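Local coordinates for protein diphthine synthase (Aeropyrum pernix, PDB 1WDE) that probably uses S-adenosyl-L-methionine to trimethylate the modified target histidine of elongation factor 2, forming the intermediate diphthine in diphthamide biosynthesis, at residues Gly128-Ser133 against Ser246-Ala251; Leu227-Leu232 against Ala238-Gly243; Leu260-Ala263 against Arg268-Leu271. All blocks are in the same frame, centred on the assembly; numbering follows the deposited sequence.

Interaction 1 of 3, residues Gly128-Ser133 against Ser246-Ala251; sequences GATMLS and SIVIPA
Leu132 and Val248 reach toward each other tip to tip, with Leu132 CD1 3.9 Å from Val248 CG1, the closest approach across this contact. Val248 carries CG1 anti to its own backbone N (chi1 169°), which leaves CG2 beside that N and facing Thr130; there the fit is slacker, Thr130 CG2 lying 4.2 Å from Val248 CG2. Leu132 CD1 also passes 4.3 Å from Pro250 CB. The CB atoms of Val248 and Pro250 point toward 128-133 and that of Ile249 away, which puts the end of helix 122-130 over one face of the mixed sheet in this tetrapyrrole methylase family protein. The Val248 side chain is about 11 Å from that of Leu173, which by similarity binds S-adenosyl-L-methionine. An ST turn follows: Leu132 N donates to Thr130 OG1 at 3.2 Å, nearly straight at 168°, and the hydroxyl is also hydrogen-bonded to Arg127 O. Were Thr130 replaced by an alanine, the Leu132 N-H and Arg127 O would probably both lose their hydroxyl partner. Thr130, Leu132, Val248 and Pro250 are all buried. By contrast, selenomethionine Met131 is exposed, has positive phi (65°), and touches Leu260 and Ala264 of helix 255-264.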
ATOM      1  N   GLY A 128      -1.064   6.488   9.565  1.00 19.18           N
ATOM      2  CA  GLY A 128      -1.587   7.118  10.770  1.00 20.55           C
ATOM      3  C   GLY A 128      -0.920   6.640  12.051  1.00 22.70           C
ATOM      4  O   GLY A 128      -0.653   7.431  12.968  1.00 21.10           O
ATOM      5  N   ALA A 129      -0.628   5.345  12.125  1.00 19.14           N
ATOM      6  CA  ALA A 129       0.002   4.813  13.340  1.00 20.48           C
ATOM      7  C   ALA A 129       1.404   5.373  13.613  1.00 17.05           C
ATOM      8  O   ALA A 129       1.815   5.428  14.763  1.00 22.28           O
ATOM      9  CB  ALA A 129       0.057   3.272  13.280  1.00 19.73           C
ATOM     10  N   THR A 130       2.136   5.767  12.563  1.00 19.87           N
ATOM     11  CA  THR A 130       3.497   6.328  12.710  1.00 15.15           C
ATOM     12  C   THR A 130       3.459   7.701  13.350  1.00 19.39           C
ATOM     13  O   THR A 130       4.455   8.176  13.903  1.00 22.17           O
ATOM     14  CB  THR A 130       4.223   6.511  11.342  1.00 16.45           C
ATOM     15  OG1 THR A 130       3.604   7.586  10.628  1.00 20.25           O
ATOM     16  CG2 THR A 130       4.163   5.219  10.470  1.00 15.03           C
HETATM   17  N   MSE A 131       2.302   8.337  13.219  1.00 18.57           N
HETATM   18  CA  MSE A 131       2.013   9.668  13.710  1.00 20.40           C
HETATM   19  C   MSE A 131       2.818  10.779  13.045  1.00 22.64           C
HETATM   20  O   MSE A 131       2.886  11.898  13.552  1.00 22.33           O
HETATM   21  CB  MSE A 131       2.151   9.700  15.224  1.00 24.84           C
HETATM   22  CG  MSE A 131       1.218   8.717  15.877  1.00 27.90           C
HETATM   23 SE   MSE A 131       0.846   9.146  17.712  1.00 50.30          SE
HETATM   24  CE  MSE A 131       2.563   9.814  18.313  1.00 46.30           C
ATOM     25  N   LEU A 132       3.409  10.465  11.895  1.00 21.42           N
ATOM     26  CA  LEU A 132       4.162  11.458  11.129  1.00 23.80           C
ATOM     27  C   LEU A 132       3.132  12.412  10.513  1.00 25.13           C
ATOM     28  O   LEU A 132       1.939  12.075  10.394  1.00 21.71           O
ATOM     29  CB  LEU A 132       4.987  10.784  10.025  1.00 18.37           C
ATOM     30  CG  LEU A 132       6.195   9.996  10.576  1.00 25.86           C
ATOM     31  CD1 LEU A 132       6.891   9.281   9.451  1.00 18.00           C
ATOM     32  CD2 LEU A 132       7.174  10.941  11.293  1.00 21.96           C
ATOM     33  N   SER A 133       3.581  13.591  10.106  1.00 19.06           N
ATOM     34  CA  SER A 133       2.644  14.569   9.547  1.00 20.79           C
ATOM     35  C   SER A 133       1.971  14.097   8.268  1.00 16.37           C
ATOM     36  O   SER A 133       2.628  13.765   7.278  1.00 16.34           O
ATOM     37  CB  SER A 133       3.358  15.895   9.307  1.00 21.83           C
ATOM     38  OG  SER A 133       2.537  16.794   8.592  1.00 25.23           O
ATOM     39  N   SER A 246       3.854  -2.348   5.867  1.00 20.35           N
ATOM     40  CA  SER A 246       4.101  -1.320   4.880  1.00 19.61           C
ATOM     41  C   SER A 246       5.315  -0.658   5.520  1.00 23.14           C
ATOM     42  O   SER A 246       5.535  -0.775   6.745  1.00 22.14           O
ATOM     43  CB  SER A 246       2.908  -0.357   4.709  1.00 23.36           C
ATOM     44  OG  SER A 246       2.563   0.261   5.931  1.00 38.05           O
ATOM     45  N   ILE A 247       6.136  -0.007   4.703  1.00 19.25           N
ATOM     46  CA  ILE A 247       7.324   0.645   5.210  1.00 21.04           C
ATOM     47  C   ILE A 247       7.254   2.149   4.941  1.00 24.46           C
ATOM     48  O   ILE A 247       6.815   2.576   3.883  1.00 22.95           O
ATOM     49  CB  ILE A 247       8.572   0.042   4.525  1.00 23.32           C
ATOM     50  CG1 ILE A 247       8.756  -1.419   4.973  1.00 20.38           C
ATOM     51  CG2 ILE A 247       9.808   0.846   4.874  1.00 19.70           C
ATOM     52  CD1 ILE A 247       9.770  -2.167   4.152  1.00 18.92           C
ATOM     53  N   VAL A 248       7.605   2.956   5.929  1.00 23.09           N
ATOM     54  CA  VAL A 248       7.638   4.379   5.683  1.00 23.92           C
ATOM     55  C   VAL A 248       9.114   4.781   5.736  1.00 24.37           C
ATOM     56  O   VAL A 248       9.824   4.457   6.703  1.00 25.04           O
ATOM     57  CB  VAL A 248       6.796   5.161   6.716  1.00 26.34           C
ATOM     58  CG1 VAL A 248       7.072   6.673   6.587  1.00 26.13           C
ATOM     59  CG2 VAL A 248       5.313   4.884   6.473  1.00 23.80           C
ATOM     60  N   ILE A 249       9.583   5.411   4.660  1.00 17.20           N
ATOM     61  CA  ILE A 249      10.966   5.924   4.546  1.00 20.10           C
ATOM     62  C   ILE A 249      10.766   7.452   4.600  1.00 20.75           C
ATOM     63  O   ILE A 249      10.481   8.101   3.595  1.00 18.16           O
ATOM     64  CB  ILE A 249      11.615   5.512   3.202  1.00 21.22           C
ATOM     65  CG1 ILE A 249      11.649   3.976   3.094  1.00 20.50           C
ATOM     66  CG2 ILE A 249      13.060   6.082   3.107  1.00 19.10           C
ATOM     67  CD1 ILE A 249      11.933   3.473   1.662  1.00 24.37           C
ATOM     68  N   PRO A 250      10.954   8.044   5.779  1.00 20.68           N
ATOM     69  CA  PRO A 250      10.749   9.478   5.931  1.00 20.74           C
ATOM     70  C   PRO A 250      11.758  10.419   5.314  1.00 23.60           C
ATOM     71  O   PRO A 250      12.901  10.032   5.010  1.00 19.59           O
ATOM     72  CB  PRO A 250      10.679   9.635   7.440  1.00 14.90           C
ATOM     73  CG  PRO A 250      11.749   8.721   7.894  1.00 23.44           C
ATOM     74  CD  PRO A 250      11.680   7.507   6.944  1.00 23.58           C
ATOM     75  N   ALA A 251      11.288  11.643   5.072  1.00 20.60           N
ATOM     76  CA  ALA A 251      12.154  12.702   4.593  1.00 16.20           C
ATOM     77  C   ALA A 251      12.662  13.163   5.949  1.00 23.55           C
ATOM     78  O   ALA A 251      12.212  12.651   6.986  1.00 21.12           O
ATOM     79  CB  ALA A 251      11.347  13.818   3.929  1.00 23.09           C
TER

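Interaction 2 of 3, residues Leu227-Leu232 against Ala238-Gly243; sequences LYWSSL and ADVEGG
Trp229 meets Ala238 and Val240 with the six-membered half of its indole. Ala238 CB lies 3.5 Å from Trp229 CH2 and 3.7 Å from Trp229 CZ3, so the methyl sits against two neighbouring ring carbons. One bond further round, Val240 CG1 lies 3.7 Å from Trp229 CZ2. The two aliphatic groups thus touch adjoining parts of the same ring, both at oblique approach, and the contact is apolar throughout. Trp229 CG stands beside its backbone N, opposite the carbonyl carbon (chi1 -75°), which carries the indole off the strand toward 238-243. On that side the CB atoms of Ala238 and Val240 both point at the tryptophan while that of Asp239 points away; a weak backbone bond, Val240 N to Ala238 O at 3.4 Å, spans the intervening residue.

In the next shell the indole also rests on Ser213 and Leu215 of the adjacent strand and on Arg234 and Leu235, while Val240 reaches Leu215 as well. Farther out, Ser231 OG accepts from Arg234 N, capping the first turn of helix 232-236. The Val240 side chain is about 8 Å from that of Leu173, a cofactor-binding residue by similarity. Through the indole, this surface contact brings together an edge strand, 225-229, and a returning loop; helix 232-236 starts at Leu232 and leads the chain round to 238-243, strand 213-217 runs antiparallel alongside Trp229, and Pro184 of helix 184-202 touches Val240.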
ATOM      1  N   LEU A 227       7.520  -0.082  14.364  1.00 22.34           N
ATOM      2  CA  LEU A 227       8.906  -0.370  14.687  1.00 26.28           C
ATOM      3  C   LEU A 227       9.884   0.542  13.962  1.00 28.04           C
ATOM      4  O   LEU A 227       9.924   0.595  12.731  1.00 27.19           O
ATOM      5  CB  LEU A 227       9.231  -1.823  14.334  1.00 31.09           C
ATOM      6  CG  LEU A 227       8.457  -2.955  15.023  1.00 35.74           C
ATOM      7  CD1 LEU A 227       8.356  -2.653  16.516  1.00 38.36           C
ATOM      8  CD2 LEU A 227       7.075  -3.102  14.415  1.00 37.33           C
ATOM      9  N   TYR A 228      10.684   1.249  14.742  1.00 28.75           N
ATOM     10  CA  TYR A 228      11.671   2.152  14.183  1.00 29.07           C
ATOM     11  C   TYR A 228      12.937   1.385  13.829  1.00 30.97           C
ATOM     12  O   TYR A 228      13.453   0.616  14.649  1.00 26.30           O
ATOM     13  CB  TYR A 228      12.017   3.242  15.196  1.00 27.32           C
ATOM     14  CG  TYR A 228      13.066   4.199  14.691  1.00 33.08           C
ATOM     15  CD1 TYR A 228      12.724   5.233  13.837  1.00 31.69           C
ATOM     16  CD2 TYR A 228      14.403   4.073  15.071  1.00 34.37           C
ATOM     17  CE1 TYR A 228      13.677   6.130  13.371  1.00 33.94           C
ATOM     18  CE2 TYR A 228      15.374   4.967  14.605  1.00 34.25           C
ATOM     19  CZ  TYR A 228      14.996   5.998  13.755  1.00 34.03           C
ATOM     20  OH  TYR A 228      15.916   6.919  13.304  1.00 32.27           O
ATOM     21  N   TRP A 229      13.417   1.575  12.601  1.00 27.81           N
ATOM     22  CA  TRP A 229      14.654   0.940  12.150  1.00 27.23           C
ATOM     23  C   TRP A 229      15.657   2.045  11.833  1.00 29.32           C
ATOM     24  O   TRP A 229      15.450   2.844  10.908  1.00 25.24           O
ATOM     25  CB  TRP A 229      14.392   0.051  10.925  1.00 30.52           C
ATOM     26  CG  TRP A 229      13.708  -1.221  11.318  1.00 29.62           C
ATOM     27  CD1 TRP A 229      12.365  -1.404  11.538  1.00 30.03           C
ATOM     28  CD2 TRP A 229      14.344  -2.454  11.691  1.00 33.79           C
ATOM     29  NE1 TRP A 229      12.133  -2.669  12.033  1.00 31.18           N
ATOM     30  CE2 TRP A 229      13.326  -3.335  12.133  1.00 35.05           C
ATOM     31  CE3 TRP A 229      15.675  -2.898  11.698  1.00 35.59           C
ATOM     32  CZ2 TRP A 229      13.601  -4.636  12.576  1.00 34.43           C
ATOM     33  CZ3 TRP A 229      15.944  -4.195  12.141  1.00 35.58           C
ATOM     34  CH2 TRP A 229      14.908  -5.045  12.572  1.00 32.35           C
ATOM     35  N   SER A 230      16.753   2.077  12.594  1.00 26.94           N
ATOM     36  CA  SER A 230      17.774   3.113  12.435  1.00 22.93           C
ATOM     37  C   SER A 230      18.319   3.262  11.023  1.00 23.21           C
ATOM     38  O   SER A 230      18.803   4.326  10.669  1.00 28.72           O
ATOM     39  CB  SER A 230      18.925   2.885  13.448  1.00 26.67           C
ATOM     40  OG  SER A 230      19.609   1.668  13.196  1.00 25.72           O
ATOM     41  N   SER A 231      18.236   2.209  10.207  1.00 28.07           N
ATOM     42  CA  SER A 231      18.714   2.268   8.821  1.00 20.13           C
ATOM     43  C   SER A 231      18.033   1.163   8.007  1.00 25.78           C
ATOM     44  O   SER A 231      17.690   0.112   8.549  1.00 24.49           O
ATOM     45  CB  SER A 231      20.239   2.060   8.761  1.00 29.71           C
ATOM     46  OG  SER A 231      20.573   0.703   9.034  1.00 24.63           O
ATOM     47  N   LEU A 232      17.850   1.385   6.709  1.00 22.21           N
ATOM     48  CA  LEU A 232      17.223   0.375   5.863  1.00 20.53           C
ATOM     49  C   LEU A 232      18.224  -0.779   5.708  1.00 28.22           C
ATOM     50  O   LEU A 232      17.852  -1.917   5.439  1.00 24.14           O
ATOM     51  CB  LEU A 232      16.867   0.957   4.479  1.00 19.44           C
ATOM     52  CG  LEU A 232      15.567   1.774   4.385  1.00 25.37           C
ATOM     53  CD1 LEU A 232      15.412   2.372   2.988  1.00 23.90           C
ATOM     54  CD2 LEU A 232      14.364   0.867   4.720  1.00 24.72           C
ATOM     55  N   ALA A 238      17.201  -8.212   8.416  1.00 31.88           N
ATOM     56  CA  ALA A 238      16.469  -8.658   9.589  1.00 24.92           C
ATOM     57  C   ALA A 238      15.330  -9.619   9.217  1.00 31.62           C
ATOM     58  O   ALA A 238      14.597  -9.391   8.254  1.00 26.21           O
ATOM     59  CB  ALA A 238      15.914  -7.465  10.320  1.00 35.83           C
ATOM     60  N   ASP A 239      15.215 -10.714   9.962  1.00 31.00           N
ATOM     61  CA  ASP A 239      14.139 -11.683   9.747  1.00 28.17           C
ATOM     62  C   ASP A 239      13.092 -11.308  10.797  1.00 29.33           C
ATOM     63  O   ASP A 239      13.024 -11.916  11.856  1.00 32.48           O
ATOM     64  CB  ASP A 239      14.672 -13.110   9.967  1.00 31.77           C
ATOM     65  CG  ASP A 239      13.559 -14.152  10.059  1.00 34.61           C
ATOM     66  OD1 ASP A 239      12.500 -13.967   9.417  1.00 30.03           O
ATOM     67  OD2 ASP A 239      13.749 -15.165  10.767  1.00 31.69           O
ATOM     68  N   VAL A 240      12.279 -10.289  10.516  1.00 28.51           N
ATOM     69  CA  VAL A 240      11.293  -9.835  11.500  1.00 29.65           C
ATOM     70  C   VAL A 240      10.089 -10.767  11.621  1.00 33.36           C
ATOM     71  O   VAL A 240       9.905 -11.654  10.790  1.00 29.26           O
ATOM     72  CB  VAL A 240      10.772  -8.407  11.166  1.00 28.03           C
ATOM     73  CG1 VAL A 240      11.943  -7.470  10.918  1.00 26.83           C
ATOM     74  CG2 VAL A 240       9.869  -8.454   9.960  1.00 26.76           C
ATOM     75  N   GLU A 241       9.281 -10.569  12.659  1.00 29.53           N
ATOM     76  CA  GLU A 241       8.089 -11.387  12.829  1.00 39.88           C
ATOM     77  C   GLU A 241       7.234 -11.280  11.580  1.00 41.18           C
ATOM     78  O   GLU A 241       7.202 -10.235  10.918  1.00 43.16           O
ATOM     79  CB  GLU A 241       7.251 -10.917  14.013  1.00 42.98           C
ATOM     80  CG  GLU A 241       7.706 -11.430  15.346  1.00 55.28           C
ATOM     81  CD  GLU A 241       8.659 -10.495  16.032  1.00 58.90           C
ATOM     82  OE1 GLU A 241       9.178 -10.874  17.103  1.00 66.52           O
ATOM     83  OE2 GLU A 241       8.882  -9.382  15.508  1.00 64.70           O
ATOM     84  N   GLY A 242       6.541 -12.359  11.251  1.00 34.49           N
ATOM     85  CA  GLY A 242       5.682 -12.328  10.082  1.00 36.44           C
ATOM     86  C   GLY A 242       4.595 -11.293  10.324  1.00 40.89           C
ATOM     87  O   GLY A 242       4.236 -11.017  11.469  1.00 42.85           O
ATOM     88  N   GLY A 243       4.075 -10.702   9.257  1.00 37.28           N
ATOM     89  CA  GLY A 243       3.025  -9.714   9.416  1.00 33.52           C
ATOM     90  C   GLY A 243       2.718  -9.076   8.079  1.00 29.62           C
ATOM     91  O   GLY A 243       3.421  -9.323   7.107  1.00 31.24           O
TER

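Interaction 3 of 3, residues Leu260-Ala263 against Arg268-Leu271; sequences LLAA and RRPL
Leu261, whose backbone O takes a hydrogen bond from Ser265 OG one turn further along, meets Leu271 through apolar side-chain carbons. Leu261 CD2 lies 3.8 Å from Leu271 CD1, and the same methyl of Leu271 is 4.1 Å from Leu261 CG, the two side chains crossing at about a right angle. The other branch of the fork serves Ala262: Leu271 CD2 is 3.9 Å from Ala262 CB and 4.0 Å from Ala262 CA, close enough for the methyl to rest on the helix backbone as well as on its small side chain. With CG set beside its backbone N (chi1 -72°), Leu271 directs both methyls at the helix. Arg269 adds its aliphatic part, with CD 4.1 Å and CG 4.2 Å from Ala262 CB; a chain bent at chi2 and chi3 lets these two methylenes lie by the alanine, and the Arg269 side chain also touches Glu258 and Trp259 of the same helix. The peptide bond joining Arg269 to Pro270 is cis. The arrangement folds the loop before helix 277-287 back along helix 255-264, with Tyr228 of strand 225-229 touching Leu271.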
ATOM      1  N   LEU A 260       6.942  12.806  17.940  1.00 27.11           N
ATOM      2  CA  LEU A 260       5.752  11.996  17.643  1.00 28.03           C
ATOM      3  C   LEU A 260       6.120  10.564  17.268  1.00 21.15           C
ATOM      4  O   LEU A 260       5.529   9.622  17.790  1.00 26.72           O
ATOM      5  CB  LEU A 260       4.945  12.612  16.486  1.00 25.90           C
ATOM      6  CG  LEU A 260       4.334  14.000  16.726  1.00 27.97           C
ATOM      7  CD1 LEU A 260       3.705  14.545  15.427  1.00 18.67           C
ATOM      8  CD2 LEU A 260       3.297  13.895  17.831  1.00 26.26           C
ATOM      9  N   LEU A 261       7.083  10.405  16.354  1.00 25.06           N
ATOM     10  CA  LEU A 261       7.537   9.080  15.904  1.00 25.05           C
ATOM     11  C   LEU A 261       8.197   8.277  17.033  1.00 27.77           C
ATOM     12  O   LEU A 261       8.037   7.054  17.121  1.00 23.87           O
ATOM     13  CB  LEU A 261       8.521   9.205  14.728  1.00 19.12           C
ATOM     14  CG  LEU A 261       9.046   7.862  14.199  1.00 26.04           C
ATOM     15  CD1 LEU A 261       7.877   7.052  13.676  1.00 28.23           C
ATOM     16  CD2 LEU A 261      10.076   8.073  13.084  1.00 24.52           C
ATOM     17  N   ALA A 262       8.950   8.957  17.890  1.00 24.55           N
ATOM     18  CA  ALA A 262       9.596   8.284  19.013  1.00 26.22           C
ATOM     19  C   ALA A 262       8.502   7.714  19.928  1.00 22.21           C
ATOM     20  O   ALA A 262       8.599   6.590  20.393  1.00 25.27           O
ATOM     21  CB  ALA A 262      10.485   9.282  19.799  1.00 23.79           C
ATOM     22  N   ALA A 263       7.459   8.491  20.194  1.00 24.33           N
ATOM     23  CA  ALA A 263       6.368   8.000  21.046  1.00 25.42           C
ATOM     24  C   ALA A 263       5.626   6.819  20.400  1.00 30.47           C
ATOM     25  O   ALA A 263       5.314   5.815  21.065  1.00 25.38           O
ATOM     26  CB  ALA A 263       5.394   9.130  21.343  1.00 22.90           C
ATOM     27  N   ARG A 268      13.152   6.279  22.398  1.00 49.44           N
ATOM     28  CA  ARG A 268      13.588   7.465  23.121  1.00 49.03           C
ATOM     29  C   ARG A 268      14.346   8.399  22.209  1.00 45.96           C
ATOM     30  O   ARG A 268      15.147   7.967  21.379  1.00 47.70           O
ATOM     31  CB  ARG A 268      14.504   7.081  24.289  1.00 54.00           C
ATOM     32  CG  ARG A 268      13.857   6.202  25.334  1.00 64.41           C
ATOM     33  CD  ARG A 268      14.818   5.901  26.476  1.00 72.27           C
ATOM     34  NE  ARG A 268      14.189   5.075  27.503  1.00 80.21           N
ATOM     35  CZ  ARG A 268      13.080   5.409  28.160  1.00 83.01           C
ATOM     36  NH1 ARG A 268      12.578   4.593  29.078  1.00 81.96           N
ATOM     37  NH2 ARG A 268      12.470   6.559  27.901  1.00 84.89           N
ATOM     38  N   ARG A 269      14.078   9.688  22.351  1.00 48.89           N
ATOM     39  CA  ARG A 269      14.786  10.675  21.572  1.00 49.56           C
ATOM     40  C   ARG A 269      16.126  10.868  22.285  1.00 50.55           C
ATOM     41  O   ARG A 269      16.212  10.770  23.507  1.00 44.76           O
ATOM     42  CB  ARG A 269      13.992  11.980  21.522  1.00 51.54           C
ATOM     43  CG  ARG A 269      13.403  12.257  20.139  1.00 50.06           C
ATOM     44  CD  ARG A 269      12.082  13.006  20.195  1.00 50.21           C
ATOM     45  NE  ARG A 269      12.159  14.383  20.695  1.00 41.55           N
ATOM     46  CZ  ARG A 269      11.813  14.754  21.925  1.00 42.41           C
ATOM     47  NH1 ARG A 269      11.381  13.850  22.792  1.00 49.09           N
ATOM     48  NH2 ARG A 269      11.853  16.034  22.279  1.00 42.61           N
ATOM     49  N   PRO A 270      17.197  11.118  21.527  1.00 48.07           N
ATOM     50  CA  PRO A 270      17.202  11.225  20.070  1.00 46.24           C
ATOM     51  C   PRO A 270      17.028   9.889  19.356  1.00 47.82           C
ATOM     52  O   PRO A 270      17.571   8.866  19.789  1.00 42.37           O
ATOM     53  CB  PRO A 270      18.577  11.832  19.771  1.00 50.05           C
ATOM     54  CG  PRO A 270      18.936  12.557  21.043  1.00 51.00           C
ATOM     55  CD  PRO A 270      18.476  11.583  22.090  1.00 51.02           C
ATOM     56  N   LEU A 271      16.257   9.893  18.270  1.00 40.02           N
ATOM     57  CA  LEU A 271      16.113   8.686  17.488  1.00 35.47           C
ATOM     58  C   LEU A 271      17.488   8.629  16.850  1.00 33.84           C
ATOM     59  O   LEU A 271      18.054   9.666  16.520  1.00 37.37           O
ATOM     60  CB  LEU A 271      15.029   8.846  16.411  1.00 35.51           C
ATOM     61  CG  LEU A 271      13.583   8.878  16.910  1.00 34.85           C
ATOM     62  CD1 LEU A 271      12.602   9.061  15.736  1.00 35.90           C
ATOM     63  CD2 LEU A 271      13.304   7.579  17.651  1.00 33.56           C
TER

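In the fold
Interaction 2 is nested inside the loop closed by interaction 1, and interaction 3 follows both along the chain. The centres of interactions 1 and 2 lie about 14 Å apart, those of 1 and 3 about 13 Å, and those of 2 and 3 about 16 Å. The first two lie on the mixed sheet, through strands 246-249 and 225-229, and meet where Ile249 CD1 is 3.9 Å from Leu232 CD1. Strand 168-173 of that sheet carries Leu173, a probable S-adenosyl-L-methionine-binding residue. Interaction 3 joins helix 255-264 to its following loop, away from the cofactor-site residues; it reaches the sheet through Tyr228, whose CD1 is 4.0 Å from Leu261 CD2, and interaction 1 through Leu132 CD2, 4.1 Å from Leu261 CB.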